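Local atomic coordinates of alpha-1,2-Mannosidase (Trichoderma reesei, PDB entry 1HCU), a protein that probably trims alpha-1,2-linked mannose residues from the high-mannose N-glycans of glycoproteins, in a calcium-dependent hydrolysis. Residues F331-A336 with S408-L413; S338-Y343 with W415-A420. All blocks are in the same frame, centred on the assembly; numbering follows the deposited sequence.

Interaction 1 of 2, residues F331-A336 with S408-L413; sequences FGIKLA and SKWQDL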
# COMPACT_ATOMS: atom_id res chain seq x y z
N PHE A 331 -17.70 -7.75 6.34
CA PHE A 331 -16.92 -8.45 5.32
C PHE A 331 -15.43 -8.15 5.49
O PHE A 331 -14.60 -9.04 5.40
CB PHE A 331 -17.40 -8.08 3.91
CG PHE A 331 -16.78 -8.90 2.83
CD1 PHE A 331 -15.77 -8.38 2.03
CD2 PHE A 331 -17.16 -10.22 2.64
CE1 PHE A 331 -15.15 -9.16 1.06
CE2 PHE A 331 -16.55 -11.02 1.67
CZ PHE A 331 -15.54 -10.49 0.88
N GLY A 332 -15.11 -6.89 5.78
CA GLY A 332 -13.72 -6.52 5.98
C GLY A 332 -13.11 -7.21 7.19
O GLY A 332 -11.95 -7.64 7.15
N ILE A 333 -13.88 -7.32 8.28
CA ILE A 333 -13.41 -7.98 9.50
C ILE A 333 -13.09 -9.45 9.21
O ILE A 333 -12.10 -10.00 9.69
CB ILE A 333 -14.49 -7.93 10.62
CG1 ILE A 333 -14.67 -6.48 11.11
CG2 ILE A 333 -14.09 -8.81 11.79
CD1 ILE A 333 -13.39 -5.85 11.62
N LYS A 334 -13.95 -10.09 8.41
CA LYS A 334 -13.77 -11.49 8.05
C LYS A 334 -12.50 -11.64 7.22
O LYS A 334 -11.75 -12.60 7.37
CB LYS A 334 -15.00 -11.97 7.25
CG LYS A 334 -14.90 -13.39 6.71
CD LYS A 334 -14.61 -14.38 7.83
CE LYS A 334 -14.27 -15.76 7.30
NZ LYS A 334 -15.46 -16.55 6.88
N LEU A 335 -12.26 -10.66 6.35
CA LEU A 335 -11.09 -10.68 5.48
C LEU A 335 -9.81 -10.53 6.29
O LEU A 335 -8.85 -11.27 6.11
CB LEU A 335 -11.20 -9.56 4.46
CG LEU A 335 -11.25 -9.90 2.96
CD1 LEU A 335 -12.11 -11.13 2.70
CD2 LEU A 335 -11.79 -8.68 2.21
N ALA A 336 -9.80 -9.55 7.19
CA ALA A 336 -8.64 -9.30 8.02
C ALA A 336 -8.30 -10.56 8.82
O ALA A 336 -7.15 -10.97 8.93
CB ALA A 336 -8.91 -8.14 8.96
N SER A 408 -9.61 -4.99 21.77
CA SER A 408 -8.18 -5.19 22.03
C SER A 408 -7.65 -6.48 21.42
O SER A 408 -6.44 -6.66 21.26
CB SER A 408 -7.90 -5.20 23.55
OG SER A 408 -8.51 -6.30 24.20
N LYS A 409 -8.57 -7.37 21.06
CA LYS A 409 -8.21 -8.63 20.45
C LYS A 409 -7.38 -8.36 19.19
O LYS A 409 -6.43 -9.08 18.89
CB LYS A 409 -9.47 -9.40 20.07
CG LYS A 409 -9.38 -10.91 20.28
CD LYS A 409 -8.25 -11.51 19.48
CE LYS A 409 -7.52 -12.57 20.29
NZ LYS A 409 -6.99 -12.02 21.58
N TRP A 410 -7.75 -7.32 18.45
CA TRP A 410 -7.05 -6.99 17.22
C TRP A 410 -5.64 -6.53 17.48
O TRP A 410 -4.72 -6.85 16.72
CB TRP A 410 -7.84 -5.93 16.43
CG TRP A 410 -9.19 -6.44 16.00
CD1 TRP A 410 -10.39 -6.15 16.58
CD2 TRP A 410 -9.46 -7.39 14.96
NE1 TRP A 410 -11.39 -6.86 15.97
CE2 TRP A 410 -10.85 -7.63 14.97
CE3 TRP A 410 -8.67 -8.06 14.02
CZ2 TRP A 410 -11.47 -8.51 14.08
CZ3 TRP A 410 -9.28 -8.94 13.13
CH2 TRP A 410 -10.67 -9.16 13.17
N GLN A 411 -5.45 -5.79 18.56
CA GLN A 411 -4.12 -5.34 18.91
C GLN A 411 -3.27 -6.56 19.22
O GLN A 411 -2.09 -6.60 18.88
CB GLN A 411 -4.17 -4.43 20.12
CG GLN A 411 -4.91 -3.15 19.87
CD GLN A 411 -4.95 -2.29 21.09
OE1 GLN A 411 -5.49 -2.69 22.12
NE2 GLN A 411 -4.38 -1.10 20.99
N ASP A 412 -3.86 -7.56 19.86
CA ASP A 412 -3.12 -8.78 20.20
C ASP A 412 -2.68 -9.51 18.94
O ASP A 412 -1.55 -10.00 18.86
CB ASP A 412 -3.97 -9.71 21.08
CG ASP A 412 -4.25 -9.12 22.46
OD1 ASP A 412 -5.24 -9.55 23.10
OD2 ASP A 412 -3.50 -8.24 22.91
N LEU A 413 -3.56 -9.58 17.95
CA LEU A 413 -3.22 -10.24 16.70
C LEU A 413 -2.08 -9.50 16.01
O LEU A 413 -1.11 -10.11 15.56
CB LEU A 413 -4.44 -10.31 15.77
CG LEU A 413 -5.61 -11.10 16.34
CD1 LEU A 413 -6.76 -11.07 15.35
CD2 LEU A 413 -5.19 -12.54 16.64
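Where A336 of helix 326-344 comes nearest to W410 of helix 408-425, their CA atoms are still 9.6 Å apart, a spacing too wide for backbone contact, which a large side chain can fill. W410 does so. Its CG stands anti to its own carbonyl carbon, beside the backbone N (chi1 -63°), and the indole reaches over to 331-336 with its six-membered ring leading. The main touch is with I333: methyl CG2 lies 3.5 Å from CZ2 of W410 and 3.7 Å from its CH2, and the two side chains meet at a slant. The beta-branch is what makes I333 suitable here. With CG1 beside the backbone N, CG2 is left anti to that N and is carried against the indole, while CD1, at the end of the other branch, adds a looser contact 4.1 Å from CZ2 of W410. One turn on, CB of A336 sits 4.3 Å from CZ3 of W410; a single methyl at this point leaves room for the wide ring. Replacing W410 with an alanine would probably open a gap between the helices and leave the I333 methyls and the A336 CB without this partner. The indole also packs on A401, Y402 and T405 of helix 393-405, so it joins three helices. Charge is kept on another side of helix 408-425, where K409 NZ pairs with D412 OD1 at 3.4 Å and R15 takes D412 OD2. The side chains meet through carbon alone, and no directed bond is found between the segments, so the contact rests on fit and on the burial of apolar surface.

Interaction 2 of 2, residues S338-Y343 with W415-A420; sequences SYFGTY and WEALSA
The ring of F340 receives its partners from 415-420 at the edge, near the ring plane: CB of A417 lies 4.2 Å from CE1 of F340, and OE1 of E416 lies 3.9 Å from CZ of F340. The carboxylate of E416 is turned 69° from the phenyl plane. Its approach to the ring rim, where the hydrogens carry slight positive charge, is probably mildly favourable, though too long to be more than a weak attraction. F340 gets there because its CG is anti to the backbone N (chi1 176°), and E416 reaches it with a chain extended beyond CG. A second ring, that of Y343, meets the same A417 methyl obliquely, CE1 of Y343 to CB of A417, 4.3 Å. A417 thus serves two aromatic neighbours at once, and its small side chain suits a place where the CA atoms of Y343 and A417 come within 7.2 Å. On the far side of helix 408-425, the hydroxyl OG of S419 stands over the centre of one face of the W415 ring. That hydroxyl also donates to W415 O from above the carbonyl plane, while S419 N approaches the same oxygen from the opposite face. In 338-343 the helix is kinked near T342 and Y343, and T342 OG1 donates to Y339 O at 2.6 Å, adding a side-chain bond to that turn. The hydroxyl of Y343 is hydrogen-bonded to NE2 of H307, and its side chain lies about 7 Å from that of E393, a predicted active-site residue. The segment axes approach to 11.1 Å and run 33° apart in the same sense, as expected of neighbouring same-layer helices in the (alpha/alpha)7 barrel of glycosyl hydrolase family 47.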
# COMPACT_ATOMS: atom_id res chain seq x y z
N SER A 338 -9.30 -13.77 8.17
CA SER A 338 -8.92 -14.89 7.33
C SER A 338 -7.47 -14.81 6.88
O SER A 338 -6.74 -15.81 6.93
CB SER A 338 -9.84 -14.99 6.12
OG SER A 338 -11.10 -15.52 6.49
N TYR A 339 -7.06 -13.63 6.43
CA TYR A 339 -5.70 -13.44 5.97
C TYR A 339 -4.69 -13.53 7.13
O TYR A 339 -3.53 -13.89 6.92
CB TYR A 339 -5.59 -12.12 5.22
CG TYR A 339 -6.04 -12.24 3.78
CD1 TYR A 339 -5.15 -12.61 2.79
CD2 TYR A 339 -7.38 -12.04 3.42
CE1 TYR A 339 -5.55 -12.79 1.47
CE2 TYR A 339 -7.80 -12.22 2.09
CZ TYR A 339 -6.87 -12.60 1.13
OH TYR A 339 -7.25 -12.79 -0.18
N PHE A 340 -5.14 -13.24 8.35
CA PHE A 340 -4.23 -13.36 9.48
C PHE A 340 -3.99 -14.85 9.74
O PHE A 340 -2.95 -15.23 10.26
CB PHE A 340 -4.80 -12.72 10.74
CG PHE A 340 -3.92 -12.91 11.94
CD1 PHE A 340 -2.74 -12.20 12.08
CD2 PHE A 340 -4.25 -13.86 12.90
CE1 PHE A 340 -1.89 -12.43 13.16
CE2 PHE A 340 -3.42 -14.10 13.98
CZ PHE A 340 -2.23 -13.38 14.11
N GLY A 341 -4.95 -15.68 9.35
CA GLY A 341 -4.83 -17.12 9.52
C GLY A 341 -3.68 -17.70 8.72
O GLY A 341 -3.22 -18.81 9.00
N THR A 342 -3.21 -16.97 7.70
CA THR A 342 -2.09 -17.46 6.88
C THR A 342 -0.78 -17.08 7.58
O THR A 342 0.30 -17.54 7.21
CB THR A 342 -2.08 -16.87 5.44
OG1 THR A 342 -1.95 -15.44 5.49
CG2 THR A 342 -3.37 -17.24 4.70
N TYR A 343 -0.91 -16.23 8.60
CA TYR A 343 0.23 -15.79 9.41
C TYR A 343 0.38 -16.78 10.57
O TYR A 343 1.40 -17.45 10.72
CB TYR A 343 -0.03 -14.39 9.98
CG TYR A 343 0.62 -13.23 9.26
CD1 TYR A 343 1.71 -12.57 9.83
CD2 TYR A 343 0.14 -12.78 8.03
CE1 TYR A 343 2.30 -11.48 9.20
CE2 TYR A 343 0.72 -11.69 7.38
CZ TYR A 343 1.81 -11.05 7.97
OH TYR A 343 2.41 -9.98 7.35
N TRP A 415 0.11 -7.60 17.37
CA TRP A 415 1.29 -7.79 18.21
C TRP A 415 1.92 -9.15 17.89
O TRP A 415 3.14 -9.27 17.79
CB TRP A 415 0.90 -7.73 19.69
CG TRP A 415 2.05 -7.91 20.63
CD1 TRP A 415 2.17 -8.85 21.61
CD2 TRP A 415 3.26 -7.14 20.66
NE1 TRP A 415 3.38 -8.71 22.26
CE2 TRP A 415 4.07 -7.67 21.70
CE3 TRP A 415 3.75 -6.06 19.92
CZ2 TRP A 415 5.32 -7.15 22.01
CZ3 TRP A 415 5.00 -5.54 20.23
CH2 TRP A 415 5.77 -6.09 21.27
N GLU A 416 1.08 -10.16 17.73
CA GLU A 416 1.58 -11.48 17.39
C GLU A 416 2.24 -11.40 16.02
O GLU A 416 3.25 -12.07 15.77
CB GLU A 416 0.45 -12.51 17.36
CG GLU A 416 -0.09 -12.89 18.73
CD GLU A 416 -1.39 -13.67 18.66
OE1 GLU A 416 -1.52 -14.53 17.75
OE2 GLU A 416 -2.28 -13.44 19.51
N ALA A 417 1.68 -10.57 15.14
CA ALA A 417 2.22 -10.38 13.79
C ALA A 417 3.58 -9.67 13.83
O ALA A 417 4.55 -10.15 13.24
CB ALA A 417 1.23 -9.61 12.91
N LEU A 418 3.66 -8.53 14.53
CA LEU A 418 4.93 -7.80 14.62
C LEU A 418 5.99 -8.71 15.25
O LEU A 418 7.10 -8.82 14.73
CB LEU A 418 4.80 -6.51 15.46
CG LEU A 418 6.16 -5.80 15.66
CD1 LEU A 418 6.38 -4.73 14.60
CD2 LEU A 418 6.24 -5.17 17.04
N SER A 419 5.65 -9.36 16.36
CA SER A 419 6.59 -10.25 17.05
C SER A 419 7.15 -11.35 16.15
O SER A 419 8.36 -11.61 16.14
CB SER A 419 5.94 -10.90 18.28
OG SER A 419 5.50 -9.92 19.20
N ALA A 420 6.27 -12.02 15.41
CA ALA A 420 6.71 -13.08 14.51
C ALA A 420 7.65 -12.49 13.46
O ALA A 420 8.70 -13.08 13.15
CB ALA A 420 5.52 -13.74 13.83

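How the interactions relate
Both interactions join helix 326-344 to helix 408-425, and their segments follow one another in the same order along each helix, with centres about 10 Å apart. They touch directly, since L413 O of interaction 1 lies 3.4 Å from F340 CE1 of interaction 2. Interaction 1 is partly buried and is filled by one large indole reaching across from 408-413; in interaction 2 the aromatic residues sit on 338-343 and the small residue on 415-420, so the bulky partner changes helix. Interaction 2 is the more buried and nearer the predicted catalytic residues, yet it also includes an exposed glutamate, whereas in interaction 1 the side chains touch through carbon atoms only.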